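VESB protease (PDB 4LK4) probably cleaves proteins as a secreted trypsin-like serine endopeptidase of the S1 family, built from a protease domain followed by an Ig-like domain. Local coordinates at residues E21-V26 against S114-T119; L278-N283 against L295-S300; L261-Q266 against E314-A319; V29-D34 against S65-I70; Q324-F329 against R345-T350. The protein carries 1 engineered substitution. All coordinates share one frame; numbering follows the deposited sequence.

Two contacts lie in the trypsin-like part and three in the Ig-like part. Contacts 1 and 4 share strand 25-30: contact 4 pairs its far end with strand 66-70 in a barrel, while in contact 1 one serine hydroxyl just before its start binds a surface loop. The two touch through V26 and V68. Contacts 3 and 5 are antiparallel strand pairs, partly buried, that pack face to face with their centres about 10 Å apart. Contact 2 is a surface contact built on one tyrosine rather than a ladder, and its S296 O probably accepts a hydrogen bond from E314 N of contact 3. Salt bridges occur in contacts 4 and 5.

Contact 1: E21-V26 against S114-T119; sequences EWPSIV and SLPAIT
In the trypsin-like domain, the turn that leads into strand 25-30 meets the irregular loop following strand 112-113, and S24 does most of the work. Its hydroxyl donates to the carbonyl of P116, with S24 OG 2.6 Å from P116 O. The approach is steep: the C=O...OG angle is only 104°, and the donor stands 60° above the carbonyl plane, so the serine leans over the peptide instead of meeting the oxygen head-on. S24 OG also lies close to the following peptide. The torsion explains its place, since chi1 of -67° sets OG beside the backbone N of S24 and turns it to the passing loop. I118 N is close as well, but at a poor angle for bonding, and the backbone of I118 pairs instead with F45 of strand 39-46.

W22 to I25 form a type I beta turn with P23 and S24 at its corner, just before the chain enters the six-stranded barrel sheet. S24 also bonds through its backbone to F45, so this one residue of the barrel holds both segments. Around the hydroxyl the packing is apolar and thin: P23 CB lies 4.1 Å from P116 CG, and S24 CB is 3.9 Å from I118 CB. W22 points its CB away from the loop and packs instead on strands 134-139 and 202-205 of the other sheet.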
# COMPACT_ATOMS: atom_id res chain seq x y z
N GLU A 21 2.94 -6.10 22.48
CA GLU A 21 3.97 -6.47 21.50
C GLU A 21 3.61 -6.00 20.10
O GLU A 21 4.43 -6.08 19.17
CB GLU A 21 4.22 -8.00 21.50
CG GLU A 21 5.06 -8.50 22.69
CD GLU A 21 4.97 -10.01 22.94
OE1 GLU A 21 5.02 -10.81 21.98
OE2 GLU A 21 4.84 -10.41 24.12
N TRP A 22 2.39 -5.49 19.93
CA TRP A 22 1.94 -5.06 18.62
C TRP A 22 1.26 -3.68 18.66
O TRP A 22 0.11 -3.55 18.26
CB TRP A 22 1.00 -6.11 18.05
CG TRP A 22 1.64 -7.44 17.83
CD1 TRP A 22 1.65 -8.50 18.68
CD2 TRP A 22 2.32 -7.87 16.66
NE1 TRP A 22 2.31 -9.56 18.12
CE2 TRP A 22 2.74 -9.19 16.88
CE3 TRP A 22 2.64 -7.24 15.45
CZ2 TRP A 22 3.46 -9.90 15.93
CZ3 TRP A 22 3.34 -7.95 14.52
CH2 TRP A 22 3.75 -9.26 14.76
N PRO A 23 1.97 -2.66 19.14
CA PRO A 23 1.34 -1.34 19.21
C PRO A 23 1.19 -0.70 17.83
O PRO A 23 0.33 0.19 17.67
CB PRO A 23 2.26 -0.54 20.13
CG PRO A 23 3.60 -1.18 19.98
CD PRO A 23 3.37 -2.63 19.61
N SER A 24 1.95 -1.18 16.85
CA SER A 24 1.90 -0.61 15.50
C SER A 24 1.00 -1.36 14.52
O SER A 24 0.95 -1.01 13.35
CB SER A 24 3.32 -0.50 14.93
OG SER A 24 4.12 0.46 15.63
N ILE A 25 0.28 -2.39 14.96
CA ILE A 25 -0.64 -3.11 14.08
C ILE A 25 -1.79 -2.20 13.66
O ILE A 25 -2.15 -1.26 14.37
CB ILE A 25 -1.24 -4.32 14.78
CG1 ILE A 25 -1.90 -5.29 13.82
CG2 ILE A 25 -2.30 -3.88 15.78
CD1 ILE A 25 -0.96 -5.96 12.85
N VAL A 26 -2.39 -2.48 12.52
CA VAL A 26 -3.53 -1.69 12.08
C VAL A 26 -4.65 -2.57 11.52
O VAL A 26 -4.39 -3.48 10.72
CB VAL A 26 -3.12 -0.70 10.99
CG1 VAL A 26 -4.29 0.16 10.58
CG2 VAL A 26 -1.93 0.12 11.46
N SER A 114 0.34 9.82 16.72
CA SER A 114 1.63 9.82 17.39
C SER A 114 1.89 8.47 18.07
O SER A 114 2.88 8.32 18.77
CB SER A 114 1.72 11.00 18.37
OG SER A 114 0.84 10.83 19.47
N LEU A 115 1.03 7.48 17.84
CA LEU A 115 1.27 6.11 18.34
C LEU A 115 2.55 5.54 17.74
O LEU A 115 3.01 6.03 16.73
CB LEU A 115 0.09 5.20 18.01
CG LEU A 115 -1.20 5.55 18.76
CD1 LEU A 115 -2.29 4.58 18.33
CD2 LEU A 115 -1.02 5.48 20.27
N PRO A 116 3.14 4.51 18.38
CA PRO A 116 4.42 4.04 17.87
C PRO A 116 4.31 3.46 16.47
O PRO A 116 3.29 2.87 16.11
CB PRO A 116 4.84 2.96 18.85
CG PRO A 116 4.01 3.19 20.07
CD PRO A 116 2.73 3.78 19.58
N ALA A 117 5.38 3.64 15.70
CA ALA A 117 5.45 3.16 14.34
C ALA A 117 6.27 1.88 14.28
O ALA A 117 7.15 1.64 15.10
CB ALA A 117 6.06 4.23 13.44
N ILE A 118 5.96 1.04 13.31
CA ILE A 118 6.74 -0.14 13.07
C ILE A 118 8.07 0.24 12.42
O ILE A 118 8.19 1.29 11.82
CB ILE A 118 5.97 -1.12 12.18
CG1 ILE A 118 6.52 -2.54 12.37
CG2 ILE A 118 5.94 -0.65 10.72
CD1 ILE A 118 5.52 -3.60 11.97
N THR A 119 9.06 -0.61 12.55
CA THR A 119 10.32 -0.42 11.91
C THR A 119 10.33 -1.39 10.76
O THR A 119 10.06 -2.59 10.92
CB THR A 119 11.48 -0.68 12.89
OG1 THR A 119 11.40 0.27 13.96
CG2 THR A 119 12.84 -0.54 12.20

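Contact 2: L278-N283 against L295-S300; sequences LTYTGN and LSDGCS
Y280 reaches across from strand 278-283 and sets its ring against the first turn of the short helix 298-302. The tight part is that ring. C299 CB sits over one face, 3.8 Å from the centroid of the Y280 ring and 26° off its normal, a CH-pi contact displaced toward the rim. Farther out over the ring, C299 SG stands 5.1 Å from the centroid of Y280, a long sulfur-aromatic contact. At the edge, Y280 OH donates to D297 OD2 over 2.8 Å and reaches the oxygen from its syn side. The same phenol oxygen accepts from its own strand, with N283 ND2 2.8 Å from Y280 OH, so it is held from two directions. Chi1 of -177° places the ring anti to the backbone N of Y280 and sends it out to the helix.

D297 has a second task as N-cap: its OD1 accepts from S300 N at 3.0 Å, from well above the carboxylate plane. S300 OG turns back on the same residue, 2.7 Å from D297 O. The looser side lies toward solvent, where the side chain of exposed S300 only brushes the ring, its CB 4.1 Å from Y280 CE2.

C299 is joined by a disulfide to C311 of strand 310-319, L331 of strand 324-335 touches both Y280 and C299, and F285 packs against Y280 and D297.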
# COMPACT_ATOMS: atom_id res chain seq x y z
N LEU A 278 7.25 23.63 -1.80
CA LEU A 278 7.48 22.79 -2.97
C LEU A 278 7.49 23.68 -4.21
O LEU A 278 6.70 24.61 -4.29
CB LEU A 278 6.33 21.81 -3.10
CG LEU A 278 6.65 20.33 -3.13
CD1 LEU A 278 7.26 19.91 -1.80
CD2 LEU A 278 5.37 19.58 -3.43
N THR A 279 8.37 23.40 -5.18
CA THR A 279 8.37 24.18 -6.44
C THR A 279 8.22 23.24 -7.62
O THR A 279 9.04 22.35 -7.83
CB THR A 279 9.66 25.01 -6.63
OG1 THR A 279 9.85 25.88 -5.51
CG2 THR A 279 9.58 25.84 -7.91
N TYR A 280 7.17 23.45 -8.40
CA TYR A 280 6.91 22.66 -9.60
C TYR A 280 8.00 22.94 -10.61
O TYR A 280 8.17 24.07 -11.03
CB TYR A 280 5.54 23.06 -10.16
CG TYR A 280 5.04 22.30 -11.37
CD1 TYR A 280 5.27 20.95 -11.54
CD2 TYR A 280 4.26 22.95 -12.29
CE1 TYR A 280 4.77 20.28 -12.65
CE2 TYR A 280 3.74 22.29 -13.39
CZ TYR A 280 3.99 20.96 -13.57
OH TYR A 280 3.44 20.36 -14.70
N THR A 281 8.72 21.89 -10.99
CA THR A 281 9.96 22.01 -11.78
C THR A 281 9.98 21.12 -13.02
O THR A 281 10.82 21.31 -13.90
CB THR A 281 11.16 21.58 -10.92
OG1 THR A 281 11.01 22.05 -9.58
CG2 THR A 281 12.43 22.11 -11.47
N GLY A 282 9.10 20.13 -13.08
CA GLY A 282 9.03 19.26 -14.26
C GLY A 282 7.79 18.38 -14.35
O GLY A 282 7.02 18.25 -13.40
N ASN A 283 7.61 17.79 -15.52
CA ASN A 283 6.61 16.76 -15.71
C ASN A 283 6.99 15.89 -16.88
O ASN A 283 7.97 16.15 -17.53
CB ASN A 283 5.26 17.39 -15.93
CG ASN A 283 5.26 18.32 -17.09
OD1 ASN A 283 5.42 17.90 -18.23
ND2 ASN A 283 5.06 19.59 -16.81
N LEU A 295 -5.50 19.83 -20.59
CA LEU A 295 -6.40 20.96 -20.82
C LEU A 295 -6.06 22.16 -19.96
O LEU A 295 -6.27 23.29 -20.35
CB LEU A 295 -7.84 20.55 -20.55
CG LEU A 295 -8.32 19.34 -21.34
CD1 LEU A 295 -9.82 19.19 -21.19
CD2 LEU A 295 -7.93 19.45 -22.81
N SER A 296 -5.52 21.90 -18.78
CA SER A 296 -5.29 22.94 -17.79
C SER A 296 -4.23 22.41 -16.83
O SER A 296 -4.35 21.29 -16.38
CB SER A 296 -6.58 23.22 -17.02
OG SER A 296 -6.53 24.48 -16.38
N ASP A 297 -3.19 23.20 -16.57
CA ASP A 297 -2.15 22.85 -15.61
C ASP A 297 -2.06 23.96 -14.58
O ASP A 297 -1.29 24.90 -14.73
CB ASP A 297 -0.80 22.67 -16.32
CG ASP A 297 0.33 22.26 -15.37
OD1 ASP A 297 0.18 22.26 -14.13
OD2 ASP A 297 1.41 21.93 -15.88
N GLY A 298 -2.86 23.84 -13.53
CA GLY A 298 -2.84 24.78 -12.42
C GLY A 298 -1.49 24.87 -11.74
O GLY A 298 -1.12 25.93 -11.25
N CYS A 299 -0.74 23.77 -11.71
CA CYS A 299 0.54 23.78 -11.03
C CYS A 299 1.50 24.71 -11.75
O CYS A 299 2.35 25.32 -11.10
CB CYS A 299 1.13 22.39 -10.91
SG CYS A 299 0.11 21.26 -9.93
N SER A 300 1.36 24.85 -13.06
CA SER A 300 2.17 25.82 -13.79
C SER A 300 1.72 27.26 -13.52
O SER A 300 2.52 28.18 -13.65
CB SER A 300 2.20 25.54 -15.30
OG SER A 300 0.95 25.77 -15.92

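Contact 3: L261-Q266 against E314-A319; sequences LGKVSQ and EVAVDA
The flat group that joins the side chains here is the carboxylate of E314, whose OE2 takes a weak hydrogen bond from S265 OG at 3.2 Å; the second carboxylate, that of D318, holds its OD1 near K263 N at 3.9 Å without bonding to it. Both belong to an antiparallel strand pair of the Ig-like domain, 262-266 against 314-319, whose directions differ by 161°. E314 runs extended beyond CG, which carries its acid group out alongside the serine.

The backbones are laced by five N-H...O bonds. G262 gives one to A319. V264 and V317 exchange a pair, in which V317 N meets V264 O at 2.9 Å. Q266 and V315 exchange another, and there Q266 N lies nearly in line with the C=O bond of V315. Between these rungs, alpha hydrogens of K263, S265 and A316 point at carbonyl oxygens; A316 CA is 3.1 Å from V264 O.

Side chains alternate across the sheet. K263, S265, A316 and D318 share one face, and the lysine and aspartate charges stay apart. V264, Q266, V315, V317 and A319 share the other, where V315 and V317 pack on I346 of strand 338-349. Chi1 of -53° tucks CG2 of V315 between its backbone N and carbonyl carbon, 3.7 Å from Q266 O.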
# COMPACT_ATOMS: atom_id res chain seq x y z
N LEU A 261 -16.55 6.28 -26.94
CA LEU A 261 -15.57 7.07 -27.66
C LEU A 261 -15.79 8.56 -27.35
O LEU A 261 -16.91 8.98 -27.07
CB LEU A 261 -15.67 6.80 -29.17
CG LEU A 261 -14.77 5.68 -29.72
CD1 LEU A 261 -14.99 4.35 -29.01
CD2 LEU A 261 -14.96 5.52 -31.23
N GLY A 262 -14.70 9.34 -27.37
CA GLY A 262 -14.76 10.80 -27.22
C GLY A 262 -13.77 11.35 -26.21
O GLY A 262 -13.20 10.60 -25.43
N LYS A 263 -13.58 12.66 -26.24
CA LYS A 263 -12.73 13.35 -25.28
C LYS A 263 -13.28 13.18 -23.86
O LYS A 263 -14.38 13.65 -23.55
CB LYS A 263 -12.59 14.84 -25.60
CG LYS A 263 -11.20 15.25 -26.08
CD LYS A 263 -10.99 16.77 -26.02
CE LYS A 263 -9.51 17.16 -26.02
NZ LYS A 263 -8.88 17.08 -27.37
N VAL A 264 -12.51 12.49 -23.03
CA VAL A 264 -12.79 12.41 -21.61
C VAL A 264 -11.76 13.21 -20.83
O VAL A 264 -10.58 13.12 -21.09
CB VAL A 264 -12.78 10.97 -21.07
CG1 VAL A 264 -13.37 10.95 -19.67
CG2 VAL A 264 -13.58 10.05 -21.99
N SER A 265 -12.25 13.97 -19.86
CA SER A 265 -11.45 14.89 -19.09
C SER A 265 -11.48 14.47 -17.61
O SER A 265 -12.43 13.84 -17.14
CB SER A 265 -12.02 16.31 -19.28
OG SER A 265 -11.33 17.26 -18.48
N GLN A 266 -10.44 14.85 -16.87
CA GLN A 266 -10.36 14.48 -15.45
C GLN A 266 -9.34 15.34 -14.72
O GLN A 266 -8.22 15.41 -15.11
CB GLN A 266 -10.00 13.01 -15.30
CG GLN A 266 -9.88 12.53 -13.87
CD GLN A 266 -11.21 12.60 -13.15
OE1 GLN A 266 -12.22 12.13 -13.66
NE2 GLN A 266 -11.22 13.21 -11.98
N GLU A 314 -5.68 19.28 -15.21
CA GLU A 314 -6.87 18.70 -15.85
C GLU A 314 -6.46 18.09 -17.18
O GLU A 314 -6.02 18.78 -18.09
CB GLU A 314 -7.95 19.76 -16.01
CG GLU A 314 -9.37 19.23 -16.15
CD GLU A 314 -10.36 20.28 -16.71
OE1 GLU A 314 -9.95 21.42 -17.12
OE2 GLU A 314 -11.56 19.95 -16.75
N VAL A 315 -6.56 16.76 -17.27
CA VAL A 315 -6.04 16.05 -18.42
C VAL A 315 -7.15 15.42 -19.20
O VAL A 315 -8.23 15.21 -18.68
CB VAL A 315 -5.03 14.96 -18.04
CG1 VAL A 315 -3.94 15.56 -17.17
CG2 VAL A 315 -5.69 13.78 -17.34
N ALA A 316 -6.85 15.10 -20.45
CA ALA A 316 -7.84 14.51 -21.32
C ALA A 316 -7.27 13.41 -22.20
O ALA A 316 -6.07 13.33 -22.44
CB ALA A 316 -8.48 15.59 -22.19
N VAL A 317 -8.17 12.55 -22.66
CA VAL A 317 -7.86 11.48 -23.58
C VAL A 317 -8.92 11.49 -24.66
O VAL A 317 -10.11 11.40 -24.37
CB VAL A 317 -7.85 10.10 -22.90
CG1 VAL A 317 -7.74 8.99 -23.94
CG2 VAL A 317 -6.72 10.02 -21.90
N ASP A 318 -8.47 11.60 -25.90
CA ASP A 318 -9.34 11.55 -27.07
C ASP A 318 -9.32 10.09 -27.50
O ASP A 318 -8.45 9.66 -28.25
CB ASP A 318 -8.81 12.48 -28.17
CG ASP A 318 -9.79 12.64 -29.34
OD1 ASP A 318 -11.00 12.38 -29.16
OD2 ASP A 318 -9.34 13.05 -30.43
N ALA A 319 -10.26 9.32 -26.97
CA ALA A 319 -10.37 7.91 -27.30
C ALA A 319 -11.16 7.76 -28.58
O ALA A 319 -12.38 7.94 -28.60
CB ALA A 319 -11.05 7.15 -26.18

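Contact 4: V29-D34 against S65-I70; sequences VKRGAD and SVDVII
R31 folds back over the strand it faces and grips it with both backbone and side chain. Its backbone N donates to S65 O, a nearly straight bond of 2.9 Å. The side chain sets out with CG anti to the backbone N of R31, runs on extended, then bends at chi3 of -53°, and this bend turns the guanidinium across D67. R31 NH2 then meets V66 O at 3.0 Å; the oxygen lies in the plane of the guanidinium, while the nitrogen stands well above the carbonyl plane of V66. A weak second bond from the same NH2 reaches A86 O.

The salt bridge with D67 is looser. R31 NE is 3.3 Å from D67 OD1. The guanidinium and carboxylate planes are nearly parallel, 4° apart, but OD1 sits oblique to the guanidinium, and the N-H points past it, with an N-H...O angle of 126°. The other oxygen, OD2, has a stronger partner in R83 of strand 82-91, so D67 bridges two arginines, R31 weakly.

This pairing of strand 25-30 with strand 66-70 closes the six-stranded antiparallel barrel of the trypsin-like domain. Within these residues V29 and D67 form a hydrogen-bonded pair: V29 N gives to D67 O, and D67 N returns to V29 O at 2.8 Å. V29 splits its branches, CG1 against I69 CD1 at 3.9 Å and CG2 against D67 CB. Just past the pair, K30 to A33 make a type II turn, with G32 taking the positive phi of its third position.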
# COMPACT_ATOMS: atom_id res chain seq x y z
N VAL A 29 -10.97 -0.98 8.42
CA VAL A 29 -12.38 -1.26 8.64
C VAL A 29 -13.21 -0.34 7.80
O VAL A 29 -12.80 0.79 7.53
CB VAL A 29 -12.77 -1.19 10.12
CG1 VAL A 29 -11.73 -1.91 10.97
CG2 VAL A 29 -12.87 0.23 10.59
N LYS A 30 -14.38 -0.84 7.40
CA LYS A 30 -15.29 -0.11 6.58
C LYS A 30 -15.79 1.10 7.34
O LYS A 30 -16.15 0.99 8.51
CB LYS A 30 -16.46 -1.01 6.16
CG LYS A 30 -17.55 -0.27 5.39
CD LYS A 30 -18.40 -1.23 4.56
CE LYS A 30 -19.60 -0.52 3.95
NZ LYS A 30 -20.76 -0.61 4.89
N ARG A 31 -15.80 2.26 6.68
CA ARG A 31 -16.21 3.49 7.31
C ARG A 31 -17.68 3.45 7.69
O ARG A 31 -18.52 3.01 6.91
CB ARG A 31 -15.97 4.69 6.39
CG ARG A 31 -16.20 6.01 7.15
CD ARG A 31 -15.69 7.21 6.42
NE ARG A 31 -14.30 7.08 6.00
CZ ARG A 31 -13.68 7.98 5.23
NH1 ARG A 31 -14.34 9.04 4.80
NH2 ARG A 31 -12.42 7.80 4.87
N GLY A 32 -17.97 3.96 8.89
CA GLY A 32 -19.35 4.03 9.41
C GLY A 32 -19.82 2.72 10.01
O GLY A 32 -20.93 2.63 10.52
N ALA A 33 -19.00 1.67 9.94
CA ALA A 33 -19.39 0.40 10.52
C ALA A 33 -18.68 0.06 11.86
O ALA A 33 -17.64 0.60 12.22
CB ALA A 33 -19.17 -0.70 9.51
N ASP A 34 -19.33 -0.82 12.62
CA ASP A 34 -18.76 -1.41 13.82
C ASP A 34 -17.40 -2.03 13.44
O ASP A 34 -17.25 -2.64 12.39
CB ASP A 34 -19.74 -2.45 14.40
CG ASP A 34 -19.10 -3.31 15.46
OD1 ASP A 34 -19.14 -2.89 16.63
OD2 ASP A 34 -18.51 -4.38 15.15
N SER A 65 -14.49 5.17 1.86
CA SER A 65 -15.21 4.10 2.51
C SER A 65 -14.31 3.36 3.54
O SER A 65 -14.68 2.27 4.03
CB SER A 65 -15.72 3.13 1.46
OG SER A 65 -14.60 2.43 0.91
N VAL A 66 -13.16 3.94 3.89
CA VAL A 66 -12.19 3.22 4.73
C VAL A 66 -11.69 4.01 5.92
O VAL A 66 -11.29 5.16 5.78
CB VAL A 66 -10.99 2.75 3.91
CG1 VAL A 66 -9.83 2.31 4.80
CG2 VAL A 66 -11.43 1.62 2.99
N ASP A 67 -11.74 3.37 7.09
CA ASP A 67 -11.06 3.83 8.30
C ASP A 67 -9.95 2.87 8.63
O ASP A 67 -9.94 1.73 8.17
CB ASP A 67 -12.00 3.85 9.50
CG ASP A 67 -13.10 4.88 9.39
OD1 ASP A 67 -12.87 5.91 8.70
OD2 ASP A 67 -14.19 4.67 10.01
N VAL A 68 -9.01 3.33 9.46
CA VAL A 68 -8.02 2.46 10.04
C VAL A 68 -8.09 2.61 11.55
O VAL A 68 -8.52 3.64 12.07
CB VAL A 68 -6.59 2.78 9.57
CG1 VAL A 68 -6.58 3.00 8.07
CG2 VAL A 68 -6.01 3.99 10.30
N ILE A 69 -7.66 1.56 12.23
CA ILE A 69 -7.57 1.55 13.71
C ILE A 69 -6.18 1.12 14.07
O ILE A 69 -5.84 -0.05 13.91
CB ILE A 69 -8.54 0.60 14.39
CG1 ILE A 69 -9.97 0.92 13.99
CG2 ILE A 69 -8.40 0.72 15.91
CD1 ILE A 69 -10.97 -0.15 14.40
N ILE A 70 -5.38 2.08 14.51
CA ILE A 70 -3.96 1.89 14.82
C ILE A 70 -3.89 1.40 16.24
O ILE A 70 -4.50 1.97 17.13
CB ILE A 70 -3.17 3.24 14.72
CG1 ILE A 70 -3.29 3.84 13.30
CG2 ILE A 70 -1.71 3.05 15.05
CD1 ILE A 70 -2.52 5.11 13.07

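Contact 5: Q324-F329 against R345-T350; sequences QYQYDF and RIQLDT
R345 and D328 lie side by side as cross-strand neighbours, a non-hydrogen-bonded pair in the hairpin of strands 324-335 and 338-349, and their charges are doubly joined. R345 NE donates to D328 OD1 at 2.7 Å and R345 NH2 to D328 OD2 at 2.8 Å; each carboxylate oxygen uses its syn lone pair, and the two planes are nearly coplanar. The grip is side-on, with one nitrogen to each oxygen, and both bonds are close to straight at 160°. R345 NH2 has a further acceptor in the carbonyl O of L93 in the trypsin-like domain, so this arginine ties the Ig-like domain to the protease domain. Flat against one guanidinium face lies the amide of Q326, its CD 3.4 Å above the plane of R345, and the two groups are stacked within 4° of parallel.

Backbone donors and acceptors pair along the ladder. Y325 N and Y325 O bond to L348 O and L348 N, and Y327 does the same with I346; Y327 N to I346 O is 2.9 Å. T350 OG1 is satisfied by H321 O and R323 N, and Y325 OH by H321 N. On the face of Y325, Y327, I346 and L348 the contacts between the strands are apolar, with Y325 CD1 resting on L348 CD1 at 3.7 Å and Y327 CB near I346 CG2.

On its other edge strand 338-349 runs parallel to strand 248-258, where R345 and Q347 bond through their backbones to Q252, A254 and L256, while the tyrosines pack on V317 of strand 310-319 and F329 meets F268 of strand 262-272 edge-to-face.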
# COMPACT_ATOMS: atom_id res chain seq x y z
N GLN A 324 -7.91 -0.50 -24.51
CA GLN A 324 -7.64 -0.01 -23.17
C GLN A 324 -6.68 1.15 -23.21
O GLN A 324 -5.61 1.05 -23.80
CB GLN A 324 -7.00 -1.10 -22.35
CG GLN A 324 -7.77 -2.39 -22.35
CD GLN A 324 -7.41 -3.25 -21.15
OE1 GLN A 324 -7.54 -2.81 -19.99
NE2 GLN A 324 -6.93 -4.46 -21.41
N TYR A 325 -7.05 2.24 -22.56
CA TYR A 325 -6.17 3.38 -22.44
C TYR A 325 -5.66 3.41 -21.01
O TYR A 325 -6.44 3.32 -20.07
CB TYR A 325 -6.91 4.68 -22.76
CG TYR A 325 -7.32 4.82 -24.20
CD1 TYR A 325 -8.44 4.14 -24.70
CD2 TYR A 325 -6.61 5.65 -25.07
CE1 TYR A 325 -8.82 4.28 -26.03
CE2 TYR A 325 -6.99 5.79 -26.40
CZ TYR A 325 -8.09 5.10 -26.87
OH TYR A 325 -8.45 5.24 -28.18
N GLN A 326 -4.34 3.50 -20.86
CA GLN A 326 -3.73 3.66 -19.57
C GLN A 326 -2.52 4.54 -19.68
O GLN A 326 -1.46 4.10 -20.15
CB GLN A 326 -3.31 2.30 -19.00
CG GLN A 326 -2.90 2.38 -17.54
CD GLN A 326 -2.46 1.04 -17.00
OE1 GLN A 326 -3.23 0.35 -16.32
NE2 GLN A 326 -1.24 0.65 -17.31
N TYR A 327 -2.66 5.78 -19.24
CA TYR A 327 -1.56 6.74 -19.31
C TYR A 327 -1.11 7.20 -17.94
O TYR A 327 -1.90 7.69 -17.15
CB TYR A 327 -1.94 7.97 -20.15
CG TYR A 327 -2.29 7.68 -21.57
CD1 TYR A 327 -1.43 6.96 -22.39
CD2 TYR A 327 -3.47 8.16 -22.13
CE1 TYR A 327 -1.75 6.71 -23.73
CE2 TYR A 327 -3.79 7.91 -23.45
CZ TYR A 327 -2.93 7.18 -24.24
OH TYR A 327 -3.26 6.94 -25.56
N ASP A 328 0.19 7.08 -17.72
CA ASP A 328 0.85 7.51 -16.51
C ASP A 328 1.66 8.76 -16.73
O ASP A 328 2.43 8.85 -17.68
CB ASP A 328 1.79 6.40 -16.05
CG ASP A 328 1.02 5.16 -15.60
OD1 ASP A 328 -0.22 5.27 -15.49
OD2 ASP A 328 1.63 4.09 -15.36
N PHE A 329 1.47 9.73 -15.86
CA PHE A 329 2.24 10.96 -15.94
C PHE A 329 2.72 11.37 -14.55
O PHE A 329 2.13 11.02 -13.53
CB PHE A 329 1.41 12.09 -16.56
CG PHE A 329 0.13 12.33 -15.85
CD1 PHE A 329 -0.99 11.59 -16.15
CD2 PHE A 329 0.05 13.29 -14.86
CE1 PHE A 329 -2.18 11.80 -15.48
CE2 PHE A 329 -1.13 13.52 -14.19
CZ PHE A 329 -2.25 12.77 -14.50
N ARG A 345 -2.30 8.41 -12.89
CA ARG A 345 -2.73 7.54 -13.97
C ARG A 345 -4.16 7.84 -14.34
O ARG A 345 -5.00 8.02 -13.49
CB ARG A 345 -2.64 6.08 -13.55
CG ARG A 345 -3.41 5.13 -14.46
CD ARG A 345 -3.17 3.67 -14.12
NE ARG A 345 -1.80 3.31 -14.43
CZ ARG A 345 -1.18 2.21 -14.01
NH1 ARG A 345 -1.81 1.31 -13.23
NH2 ARG A 345 0.10 2.01 -14.34
N ILE A 346 -4.42 7.92 -15.63
CA ILE A 346 -5.75 8.00 -16.14
C ILE A 346 -5.96 6.76 -16.98
O ILE A 346 -5.12 6.37 -17.77
CB ILE A 346 -5.98 9.28 -16.96
CG1 ILE A 346 -7.43 9.41 -17.35
CG2 ILE A 346 -5.11 9.33 -18.21
CD1 ILE A 346 -7.78 10.80 -17.76
N GLN A 347 -7.10 6.14 -16.79
CA GLN A 347 -7.35 4.87 -17.39
C GLN A 347 -8.82 4.78 -17.74
O GLN A 347 -9.67 5.31 -17.01
CB GLN A 347 -7.02 3.78 -16.38
CG GLN A 347 -7.28 2.38 -16.89
CD GLN A 347 -6.66 1.31 -15.99
OE1 GLN A 347 -5.87 1.60 -15.09
NE2 GLN A 347 -7.03 0.06 -16.24
N LEU A 348 -9.09 4.07 -18.83
CA LEU A 348 -10.44 3.84 -19.33
C LEU A 348 -10.43 2.73 -20.38
O LEU A 348 -9.37 2.32 -20.85
CB LEU A 348 -11.00 5.12 -19.95
CG LEU A 348 -10.21 5.69 -21.12
CD1 LEU A 348 -11.02 5.51 -22.39
CD2 LEU A 348 -9.94 7.16 -20.89
N ASP A 349 -11.61 2.27 -20.76
CA ASP A 349 -11.72 1.15 -21.69
C ASP A 349 -12.90 1.32 -22.64
O ASP A 349 -13.99 1.69 -22.19
CB ASP A 349 -11.84 -0.16 -20.92
CG ASP A 349 -11.44 -1.37 -21.76
OD1 ASP A 349 -11.71 -1.41 -22.98
OD2 ASP A 349 -10.83 -2.30 -21.19
N THR A 350 -12.68 1.00 -23.93
CA THR A 350 -13.71 1.10 -24.99
C THR A 350 -13.88 -0.22 -25.78
O THR A 350 -13.06 -1.15 -25.66
CB THR A 350 -13.39 2.27 -25.97
OG1 THR A 350 -12.11 2.06 -26.57
CG2 THR A 350 -13.36 3.64 -25.26